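Local coordinates for protein endo-beta-1,4-mannanase (Alicyclobacillus acidocaldarius, PDB 4CD8) that hydrolyses internal beta-1,4-mannosidic linkages of mannan chains, as an endo-acting mannanase of glycoside hydrolase family 113 with a TIM-barrel fold, at residues Y134-V137 with A138-G142; V69-S72 with D73-A77; R212-V215 with L216-V219; E187-R190 with F191-A194. All coordinates share one frame; numbering follows the deposited sequence.

How the contacts relate
Along the chain the order is contact 2, contact 1, contact 4, contact 3, and all four belong to the outer layer of one TIM barrel, with centres 17 to 20 Å from the centre of the chain. They form two pairs. Contact 2 starts helix 73-85 and contact 1 ends helix 120-140; their centres are 12 Å apart, and Y134 CE1 packs 3.6 Å from I76 CD1, joining the two helices. Their centres lie about 24 to 37 Å from those of contacts 3 and 4, whose own centres are about 14 Å apart. There a 2.8 Å salt bridge from R212 NH2 to E187 OE1 joins helix 209-223 to the loop between strands 176-182 and 197-201.

Contact 1: Y134-V137 with A138-G142; sequences YAHV and AKRTG
V137 and T141 meet at the last turn of helix 120-140, where the carbonyl of V137 takes two hydrogen bonds from one residue. T141 N reaches V137 O at 2.9 Å, nearly along the C=O axis, while T141 OG1 comes to the same oxygen at 2.7 Å, from 34° out of the carbonyl plane. T141 holds its hydroxyl between its own backbone N and carbonyl carbon (chi1 59°), which turns OG1 back over the helix end. Ahead of this pair, the amides of A138, K139 and R140 bond to the carbonyls four residues earlier. K139 reaches beyond the turn, to a salt bridge with D174.

The aromatic contact is a CH-pi one. R140 CG lies over one face of the H136 ring, 4.2 Å from its centroid and offset toward the rim, and R140 CD follows at 3.3 Å from H136 NE2. The guanidinium plane is turned 52° from the ring.

Apolar packing is lighter: V137 CG1 touches T141 CG2 at 4.1 Å, and V137 also rests on I76. G142 N to K139 O is one of the two bonds back into the last turn that, with the positive phi of G142, make the cap a Schellman motif.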
loop_
_atom_site.group_PDB
_atom_site.type_symbol
_atom_site.label_atom_id
_atom_site.label_comp_id
_atom_site.label_asym_id
_atom_site.label_seq_id
_atom_site.Cartn_x
_atom_site.Cartn_y
_atom_site.Cartn_z
ATOM N N TYR A 134 -1.168 -15.864 -0.703
ATOM C CA TYR A 134 -1.935 -14.828 -0.044
ATOM C C TYR A 134 -3.196 -14.429 -0.782
ATOM O O TYR A 134 -4.132 -14.035 -0.124
ATOM C CB TYR A 134 -1.069 -13.636 0.367
ATOM C CG TYR A 134 -0.094 -14.024 1.477
ATOM C CD1 TYR A 134 -0.545 -14.372 2.732
ATOM C CD2 TYR A 134 1.272 -14.082 1.225
ATOM C CE1 TYR A 134 0.336 -14.730 3.754
ATOM C CE2 TYR A 134 2.150 -14.420 2.233
ATOM C CZ TYR A 134 1.670 -14.776 3.478
ATOM O OH TYR A 134 2.552 -15.131 4.462
ATOM N N ALA A 135 -3.228 -14.669 -2.089
ATOM C CA ALA A 135 -4.455 -14.428 -2.862
ATOM C C ALA A 135 -5.536 -15.403 -2.398
ATOM O O ALA A 135 -6.696 -15.014 -2.231
ATOM C CB ALA A 135 -4.202 -14.597 -4.365
ATOM N N HIS A 136 -5.107 -16.635 -2.112
ATOM C CA HIS A 136 -5.998 -17.673 -1.596
ATOM C C HIS A 136 -6.510 -17.324 -0.208
ATOM O O HIS A 136 -7.674 -17.465 0.079
ATOM C CB HIS A 136 -5.277 -19.039 -1.612
ATOM C CG HIS A 136 -6.044 -20.156 -0.983
ATOM N ND1 HIS A 136 -7.196 -20.653 -1.537
ATOM C CD2 HIS A 136 -5.787 -20.919 0.113
ATOM C CE1 HIS A 136 -7.640 -21.660 -0.802
ATOM N NE2 HIS A 136 -6.798 -21.850 0.202
ATOM N N VAL A 137 -5.613 -16.806 0.648
ATOM C CA VAL A 137 -6.012 -16.305 1.959
ATOM C C VAL A 137 -7.010 -15.140 1.829
ATOM O O VAL A 137 -8.018 -15.112 2.531
ATOM C CB VAL A 137 -4.790 -15.858 2.805
ATOM C CG1 VAL A 137 -5.238 -15.102 4.037
ATOM C CG2 VAL A 137 -3.895 -17.061 3.185
ATOM N N ALA A 138 -6.748 -14.239 0.873
ATOM C CA ALA A 138 -7.659 -13.126 0.587
ATOM C C ALA A 138 -9.063 -13.616 0.206
ATOM O O ALA A 138 -10.047 -13.072 0.675
ATOM C CB ALA A 138 -7.099 -12.216 -0.487
ATOM N N LYS A 139 -9.126 -14.671 -0.606
ATOM C CA LYS A 139 -10.429 -15.186 -1.034
ATOM C C LYS A 139 -11.168 -15.809 0.151
ATOM O O LYS A 139 -12.357 -15.533 0.406
ATOM C CB LYS A 139 -10.251 -16.200 -2.144
ATOM C CG LYS A 139 -11.573 -16.886 -2.470
ATOM C CD LYS A 139 -11.565 -17.503 -3.847
ATOM C CE LYS A 139 -12.867 -18.273 -4.070
ATOM N NZ LYS A 139 -12.997 -18.617 -5.497
ATOM N N ARG A 140 -10.463 -16.646 0.899
ATOM C CA ARG A 140 -11.082 -17.319 2.038
ATOM C C ARG A 140 -11.524 -16.383 3.174
ATOM O O ARG A 140 -12.470 -16.693 3.892
ATOM C CB ARG A 140 -10.124 -18.368 2.586
ATOM C CG ARG A 140 -9.836 -19.527 1.645
ATOM C CD ARG A 140 -9.077 -20.663 2.318
ATOM N NE ARG A 140 -9.879 -21.328 3.314
ATOM C CZ ARG A 140 -9.449 -22.336 4.050
ATOM N NH1 ARG A 140 -8.210 -22.806 3.903
ATOM N NH2 ARG A 140 -10.263 -22.874 4.944
ATOM N N THR A 141 -10.831 -15.251 3.313
ATOM C CA THR A 141 -11.125 -14.263 4.360
ATOM C C THR A 141 -12.044 -13.138 3.853
ATOM O O THR A 141 -12.383 -12.227 4.581
ATOM C CB THR A 141 -9.841 -13.671 4.961
ATOM O OG1 THR A 141 -9.073 -13.039 3.935
ATOM C CG2 THR A 141 -9.021 -14.802 5.653
ATOM N N GLY A 142 -12.462 -13.239 2.593
ATOM C CA GLY A 142 -13.416 -12.299 2.042
ATOM C C GLY A 142 -12.869 -10.902 1.776
ATOM O O GLY A 142 -13.620 -9.902 1.749
#

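Contact 2: V69-S72 with D73-A77; sequences VTVS and DDEIA
S72 and E75 meet as the capping pair at the start of helix 73-85, with S72 as its N-cap. The D73 carboxylate points off to the side of the incoming chain and joins it through a water, which donates to D73 OD1 at 2.9 Å and to V71 O at 2.8 Å; OD1 also accepts from H133 NE2. D74 CB sits 3.8 Å from S72 OG.

E75 completes a capping box. Its amide donates to S72 OG at 3.0 Å, with the hydroxyl between the backbone N and carbonyl carbon of S72 (chi1 66°), which turns OG toward that amide. In return S72 N donates to E75 OE2 at 3.1 Å, meeting that oxygen from 39° above the carboxylate plane. E75 OE2 also takes G25 N, and OE1 has weak bonds from W27 N and G28 N, while V71 CG1 lies over one face of the carboxylate, 3.7 Å from E75 OE1. With an alanine here, S72 N and G25 N would probably be left without their acceptor, loosening the cap and its tie to the loop around G25.

I76 N closes the first helical bond, to S72 O at 3.0 Å, and I76 CG1 packs against V71 CG2 at 3.7 Å, the two side chains at about a right angle. I76 and V71 both lean on F51 of strand 46-55, and A77 meets T141, just past helix 120-140.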
loop_
_atom_site.group_PDB
_atom_site.type_symbol
_atom_site.label_atom_id
_atom_site.label_comp_id
_atom_site.label_asym_id
_atom_site.label_seq_id
_atom_site.Cartn_x
_atom_site.Cartn_y
_atom_site.Cartn_z
ATOM N N VAL A 69 8.679 -15.103 10.315
ATOM C CA VAL A 69 8.997 -13.779 9.820
ATOM C C VAL A 69 7.779 -12.880 9.863
ATOM O O VAL A 69 7.764 -11.864 10.568
ATOM C CB VAL A 69 9.552 -13.880 8.396
ATOM C CG1 VAL A 69 9.728 -12.491 7.772
ATOM C CG2 VAL A 69 10.850 -14.706 8.430
ATOM N N THR A 70 6.737 -13.282 9.142
ATOM C CA THR A 70 5.542 -12.448 9.052
ATOM C C THR A 70 4.402 -12.958 9.944
ATOM O O THR A 70 4.430 -14.084 10.454
ATOM C CB THR A 70 4.977 -12.396 7.599
ATOM O OG1 THR A 70 4.355 -13.654 7.289
ATOM C CG2 THR A 70 6.068 -12.123 6.634
ATOM N N VAL A 71 3.367 -12.128 10.042
ATOM C CA VAL A 71 2.093 -12.540 10.593
ATOM C C VAL A 71 1.667 -13.879 9.963
ATOM O O VAL A 71 1.905 -14.136 8.808
ATOM C CB VAL A 71 0.991 -11.481 10.366
ATOM C CG1 VAL A 71 1.211 -10.304 11.283
ATOM C CG2 VAL A 71 0.937 -11.011 8.912
ATOM N N SER A 72 1.129 -14.750 10.789
ATOM C CA SER A 72 0.598 -16.013 10.340
ATOM C C SER A 72 -0.663 -15.823 9.527
ATOM O O SER A 72 -1.319 -14.777 9.603
ATOM C CB SER A 72 0.258 -16.920 11.510
ATOM O OG SER A 72 -0.792 -16.381 12.265
ATOM N N ASP A 73 -1.020 -16.867 8.780
ATOM C CA ASP A 73 -2.296 -16.827 8.069
ATOM C C ASP A 73 -3.470 -16.556 9.068
ATOM O O ASP A 73 -4.428 -15.828 8.760
ATOM C CB ASP A 73 -2.549 -18.139 7.346
ATOM C CG ASP A 73 -1.612 -18.393 6.156
ATOM O OD1 ASP A 73 -0.829 -17.478 5.764
ATOM O OD2 ASP A 73 -1.687 -19.530 5.585
ATOM N N ASP A 74 -3.436 -17.179 10.241
ATOM C CA ASP A 74 -4.474 -16.956 11.263
ATOM C C ASP A 74 -4.519 -15.516 11.768
ATOM O O ASP A 74 -5.596 -14.982 12.040
ATOM C CB ASP A 74 -4.257 -17.873 12.466
ATOM C CG ASP A 74 -4.691 -19.332 12.233
ATOM O OD1 ASP A 74 -5.287 -19.657 11.205
ATOM O OD2 ASP A 74 -4.418 -20.177 13.125
ATOM N N GLU A 75 -3.348 -14.892 11.909
ATOM C CA GLU A 75 -3.288 -13.474 12.287
ATOM C C GLU A 75 -3.931 -12.598 11.221
ATOM O O GLU A 75 -4.636 -11.640 11.547
ATOM C CB GLU A 75 -1.873 -13.007 12.485
ATOM C CG GLU A 75 -1.275 -13.438 13.818
ATOM C CD GLU A 75 0.100 -12.827 14.017
ATOM O OE1 GLU A 75 0.180 -11.690 14.573
ATOM O OE2 GLU A 75 1.092 -13.473 13.581
ATOM N N ILE A 76 -3.636 -12.915 9.956
ATOM C CA ILE A 76 -4.274 -12.207 8.833
ATOM C C ILE A 76 -5.795 -12.376 8.885
ATOM O O ILE A 76 -6.550 -11.376 8.807
ATOM C CB ILE A 76 -3.690 -12.637 7.478
ATOM C CG1 ILE A 76 -2.199 -12.275 7.410
ATOM C CG2 ILE A 76 -4.469 -11.992 6.328
ATOM C CD1 ILE A 76 -1.451 -12.877 6.243
ATOM N N ALA A 77 -6.246 -13.605 9.036
ATOM C CA ALA A 77 -7.671 -13.872 9.150
ATOM C C ALA A 77 -8.304 -13.149 10.315
ATOM O O ALA A 77 -9.400 -12.618 10.176
ATOM C CB ALA A 77 -7.949 -15.368 9.236
HETATM O O HOH W 1 1.426 -15.945 6.721
#

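Contact 3: R212-V215 with L216-V219; sequences RVPV and LREV
R212 and L216 pack against each other one turn apart, on the side of helix 209-223 where L216 is buried; this is the helix of the beta-alpha-beta unit that links strands 197-201 and 227-232 of the TIM barrel. Here the packing is close: L216 CG sits 3.6 Å from R212 O and 4.1 Å from R212 CG, the two side chains running at about a right angle. The arginine chain bends at chi2 (62°) and carries its guanidinium past L216 CD2 to a salt bridge with E186, while R212 NE bonds to Y204 OH.

P214 has no N-H, and the helix is kinked at this point. V215 N makes only a weak bond, to R212 O, and L216 N reaches that oxygen at a rather long 3.3 Å; regular bonds resume with R217 N to V213 O.

The outer side is more polar and faces solvent more. The exposed E218 nonetheless runs its extended chain close past P214 O, with CG at a doubtfully short 2.9 Å from that oxygen. R217 brings NH2 to 3.6 Å from P214 CA and sends NH1 to a salt bridge with E272. P214 O itself receives E218 N at 2.9 Å and a water at 3.0 Å; that same water, lying in the guanidinium plane at its edge, accepts from R217 NE at 2.8 Å.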
loop_
_atom_site.group_PDB
_atom_site.type_symbol
_atom_site.label_atom_id
_atom_site.label_comp_id
_atom_site.label_asym_id
_atom_site.label_seq_id
_atom_site.Cartn_x
_atom_site.Cartn_y
_atom_site.Cartn_z
ATOM N N ARG A 212 1.454 17.354 -11.466
ATOM C CA ARG A 212 1.373 15.914 -11.694
ATOM C C ARG A 212 -0.002 15.392 -12.069
ATOM O O ARG A 212 -0.111 14.353 -12.751
ATOM C CB ARG A 212 1.840 15.168 -10.440
ATOM C CG ARG A 212 1.961 13.652 -10.596
ATOM C CD ARG A 212 2.985 13.259 -11.648
ATOM N NE ARG A 212 3.125 11.805 -11.794
ATOM C CZ ARG A 212 3.671 11.182 -12.851
ATOM N NH1 ARG A 212 4.111 11.848 -13.913
ATOM N NH2 ARG A 212 3.765 9.860 -12.846
ATOM N N VAL A 213 -1.039 16.078 -11.616
ATOM C CA VAL A 213 -2.405 15.654 -11.826
ATOM C C VAL A 213 -2.736 15.366 -13.296
ATOM O O VAL A 213 -3.338 14.327 -13.576
ATOM C CB VAL A 213 -3.403 16.662 -11.194
ATOM C CG1 VAL A 213 -4.819 16.349 -11.619
ATOM C CG2 VAL A 213 -3.335 16.588 -9.674
ATOM N N PRO A 214 -2.292 16.226 -14.237
ATOM C CA PRO A 214 -2.686 15.941 -15.616
ATOM C C PRO A 214 -2.188 14.622 -16.145
ATOM O O PRO A 214 -2.900 13.945 -16.917
ATOM C CB PRO A 214 -2.078 17.106 -16.409
ATOM C CG PRO A 214 -1.977 18.218 -15.431
ATOM C CD PRO A 214 -1.706 17.570 -14.102
ATOM N N VAL A 215 -0.997 14.211 -15.723
ATOM C CA VAL A 215 -0.462 12.944 -16.186
ATOM C C VAL A 215 -1.241 11.782 -15.560
ATOM O O VAL A 215 -1.510 10.792 -16.218
ATOM C CB VAL A 215 1.032 12.810 -15.877
ATOM C CG1 VAL A 215 1.516 11.408 -16.249
ATOM C CG2 VAL A 215 1.802 13.869 -16.639
ATOM N N LEU A 216 -1.636 11.924 -14.300
ATOM C CA LEU A 216 -2.423 10.897 -13.640
ATOM C C LEU A 216 -3.758 10.716 -14.368
ATOM O O LEU A 216 -4.181 9.567 -14.635
ATOM C CB LEU A 216 -2.655 11.245 -12.178
ATOM C CG LEU A 216 -1.407 11.369 -11.301
ATOM C CD1 LEU A 216 -1.790 11.799 -9.889
ATOM C CD2 LEU A 216 -0.605 10.085 -11.254
ATOM N N ARG A 217 -4.397 11.845 -14.698
ATOM C CA ARG A 217 -5.646 11.776 -15.473
ATOM C C ARG A 217 -5.405 11.071 -16.792
ATOM O O ARG A 217 -6.191 10.173 -17.212
ATOM C CB ARG A 217 -6.198 13.178 -15.704
ATOM C CG ARG A 217 -7.490 13.233 -16.504
ATOM C CD ARG A 217 -8.099 14.633 -16.579
ATOM N NE ARG A 217 -7.092 15.669 -16.474
ATOM C CZ ARG A 217 -6.987 16.564 -15.495
ATOM N NH1 ARG A 217 -7.846 16.625 -14.484
ATOM N NH2 ARG A 217 -5.998 17.436 -15.544
ATOM N N GLU A 218 -4.347 11.472 -17.480
ATOM C CA GLU A 218 -4.035 10.884 -18.789
ATOM C C GLU A 218 -3.772 9.395 -18.746
ATOM O O GLU A 218 -4.156 8.653 -19.644
ATOM C CB GLU A 218 -2.873 11.634 -19.452
ATOM C CG GLU A 218 -3.220 13.098 -19.717
ATOM C CD GLU A 218 -2.027 14.060 -19.766
ATOM O OE1 GLU A 218 -0.856 13.620 -19.809
ATOM O OE2 GLU A 218 -2.270 15.291 -19.779
ATOM N N VAL A 219 -3.111 8.939 -17.694
ATOM C CA VAL A 219 -2.848 7.516 -17.533
ATOM C C VAL A 219 -4.157 6.762 -17.320
ATOM O O VAL A 219 -4.415 5.740 -17.985
ATOM C CB VAL A 219 -1.902 7.264 -16.334
ATOM C CG1 VAL A 219 -1.875 5.773 -15.965
ATOM C CG2 VAL A 219 -0.487 7.738 -16.653
HETATM O O HOH W 2 -4.858 15.832 -18.120
#

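Contact 4: E187-R190 with F191-A194; sequences EHVR and FWDA
One water bridges V189 O and W192 N, donating to the first at 2.8 Å and accepting from the second at 2.9 Å. No direct hydrogen bond joins the two halves of this turn. A second water donates to D193 OD1 at 2.8 Å and only weakly to R190 O, and D193 forms a salt bridge with R163.

The V189 side chain is wedged between two aromatic rings. Its CG1, anti to the backbone N (chi1 167°), stands over the centre of the F191 ring, 3.8 Å from the centroid and 5° off the normal. The same methyl lies over the five-membered ring of W192, again 3.8 Å from its centroid. W192 NE1 donates to E186 O. Were W192 a serine, E186 O would probably lose its donor and a gap would open beside the V189 methyl groups, with H223 left without its ring partner.

The turn, in the loop between strands 176-182 and 197-201, runs into a 3-10 segment, 192-194, where A194 N bonds to F191 O. V189 and W192 rest on C181 of the first strand, W192 meets H223 of helix 209-223 edge-to-face, and F191 stacks on W162 of helix 159-172.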
loop_
_atom_site.group_PDB
_atom_site.type_symbol
_atom_site.label_atom_id
_atom_site.label_comp_id
_atom_site.label_asym_id
_atom_site.label_seq_id
_atom_site.Cartn_x
_atom_site.Cartn_y
_atom_site.Cartn_z
ATOM N N GLU A 187 2.796 6.092 -15.649
ATOM C CA GLU A 187 2.759 6.107 -17.107
ATOM C C GLU A 187 3.698 5.079 -17.739
ATOM O O GLU A 187 3.653 4.855 -18.934
ATOM C CB GLU A 187 3.019 7.528 -17.670
ATOM C CG GLU A 187 4.421 8.097 -17.436
ATOM C CD GLU A 187 4.566 8.827 -16.115
ATOM O OE1 GLU A 187 4.243 8.240 -15.073
ATOM O OE2 GLU A 187 5.040 9.990 -16.108
ATOM N N HIS A 188 4.516 4.404 -16.926
ATOM C CA HIS A 188 5.531 3.513 -17.450
ATOM C C HIS A 188 5.201 2.015 -17.399
ATOM O O HIS A 188 5.776 1.214 -18.161
ATOM C CB HIS A 188 6.827 3.786 -16.714
ATOM C CG HIS A 188 7.411 5.112 -17.052
ATOM N ND1 HIS A 188 7.482 6.154 -16.156
ATOM C CD2 HIS A 188 7.939 5.574 -18.201
ATOM C CE1 HIS A 188 8.065 7.191 -16.730
ATOM N NE2 HIS A 188 8.358 6.864 -17.968
ATOM N N VAL A 189 4.278 1.643 -16.530
ATOM C CA VAL A 189 3.899 0.257 -16.365
ATOM C C VAL A 189 3.109 -0.186 -17.612
ATOM O O VAL A 189 2.225 0.543 -18.098
ATOM C CB VAL A 189 3.033 0.088 -15.119
ATOM C CG1 VAL A 189 2.343 -1.293 -15.065
ATOM C CG2 VAL A 189 3.882 0.281 -13.881
ATOM N N ARG A 190 3.450 -1.363 -18.125
ATOM C CA ARG A 190 2.896 -1.833 -19.378
ATOM C C ARG A 190 1.863 -2.944 -19.244
ATOM O O ARG A 190 1.369 -3.423 -20.276
ATOM C CB ARG A 190 4.033 -2.280 -20.307
ATOM C CG ARG A 190 5.066 -1.217 -20.627
ATOM C CD ARG A 190 4.507 -0.014 -21.339
ATOM N NE ARG A 190 3.963 -0.356 -22.661
ATOM C CZ ARG A 190 4.692 -0.339 -23.776
ATOM N NH1 ARG A 190 5.990 -0.022 -23.730
ATOM N NH2 ARG A 190 4.128 -0.638 -24.961
ATOM N N PHE A 191 1.512 -3.326 -18.019
ATOM C CA PHE A 191 0.557 -4.410 -17.792
ATOM C C PHE A 191 -0.695 -3.959 -17.014
ATOM O O PHE A 191 -1.362 -4.783 -16.403
ATOM C CB PHE A 191 1.257 -5.617 -17.159
ATOM C CG PHE A 191 2.009 -5.292 -15.887
ATOM C CD1 PHE A 191 1.351 -5.276 -14.670
ATOM C CD2 PHE A 191 3.382 -5.071 -15.915
ATOM C CE1 PHE A 191 2.021 -5.017 -13.486
ATOM C CE2 PHE A 191 4.088 -4.800 -14.711
ATOM C CZ PHE A 191 3.395 -4.753 -13.517
ATOM N N TRP A 192 -1.054 -2.666 -17.088
ATOM C CA TRP A 192 -2.245 -2.195 -16.391
ATOM C C TRP A 192 -3.528 -2.893 -16.878
ATOM O O TRP A 192 -4.471 -3.017 -16.126
ATOM C CB TRP A 192 -2.452 -0.684 -16.513
ATOM C CG TRP A 192 -1.455 0.198 -15.789
ATOM C CD1 TRP A 192 -0.768 1.210 -16.332
ATOM C CD2 TRP A 192 -1.076 0.155 -14.374
ATOM N NE1 TRP A 192 0.011 1.837 -15.356
ATOM C CE2 TRP A 192 -0.182 1.214 -14.161
ATOM C CE3 TRP A 192 -1.474 -0.618 -13.293
ATOM C CZ2 TRP A 192 0.389 1.462 -12.916
ATOM C CZ3 TRP A 192 -0.895 -0.400 -12.058
ATOM C CH2 TRP A 192 0.029 0.645 -11.878
ATOM N N ASP A 193 -3.546 -3.322 -18.136
ATOM C CA ASP A 193 -4.704 -4.077 -18.605
ATOM C C ASP A 193 -4.978 -5.376 -17.839
ATOM O O ASP A 193 -6.098 -5.885 -17.851
ATOM C CB ASP A 193 -4.543 -4.379 -20.095
ATOM C CG ASP A 193 -3.319 -5.220 -20.382
ATOM O OD1 ASP A 193 -2.200 -4.692 -20.268
ATOM O OD2 ASP A 193 -3.424 -6.412 -20.667
ATOM N N ALA A 194 -3.988 -5.908 -17.131
ATOM C CA ALA A 194 -4.133 -7.141 -16.403
ATOM C C ALA A 194 -4.694 -6.950 -15.020
ATOM O O ALA A 194 -4.971 -7.913 -14.355
ATOM C CB ALA A 194 -2.798 -7.895 -16.345
HETATM O O HOH W 3 -0.185 -0.681 -18.977
HETATM O O HOH W 4 -1.614 -2.117 -21.045
#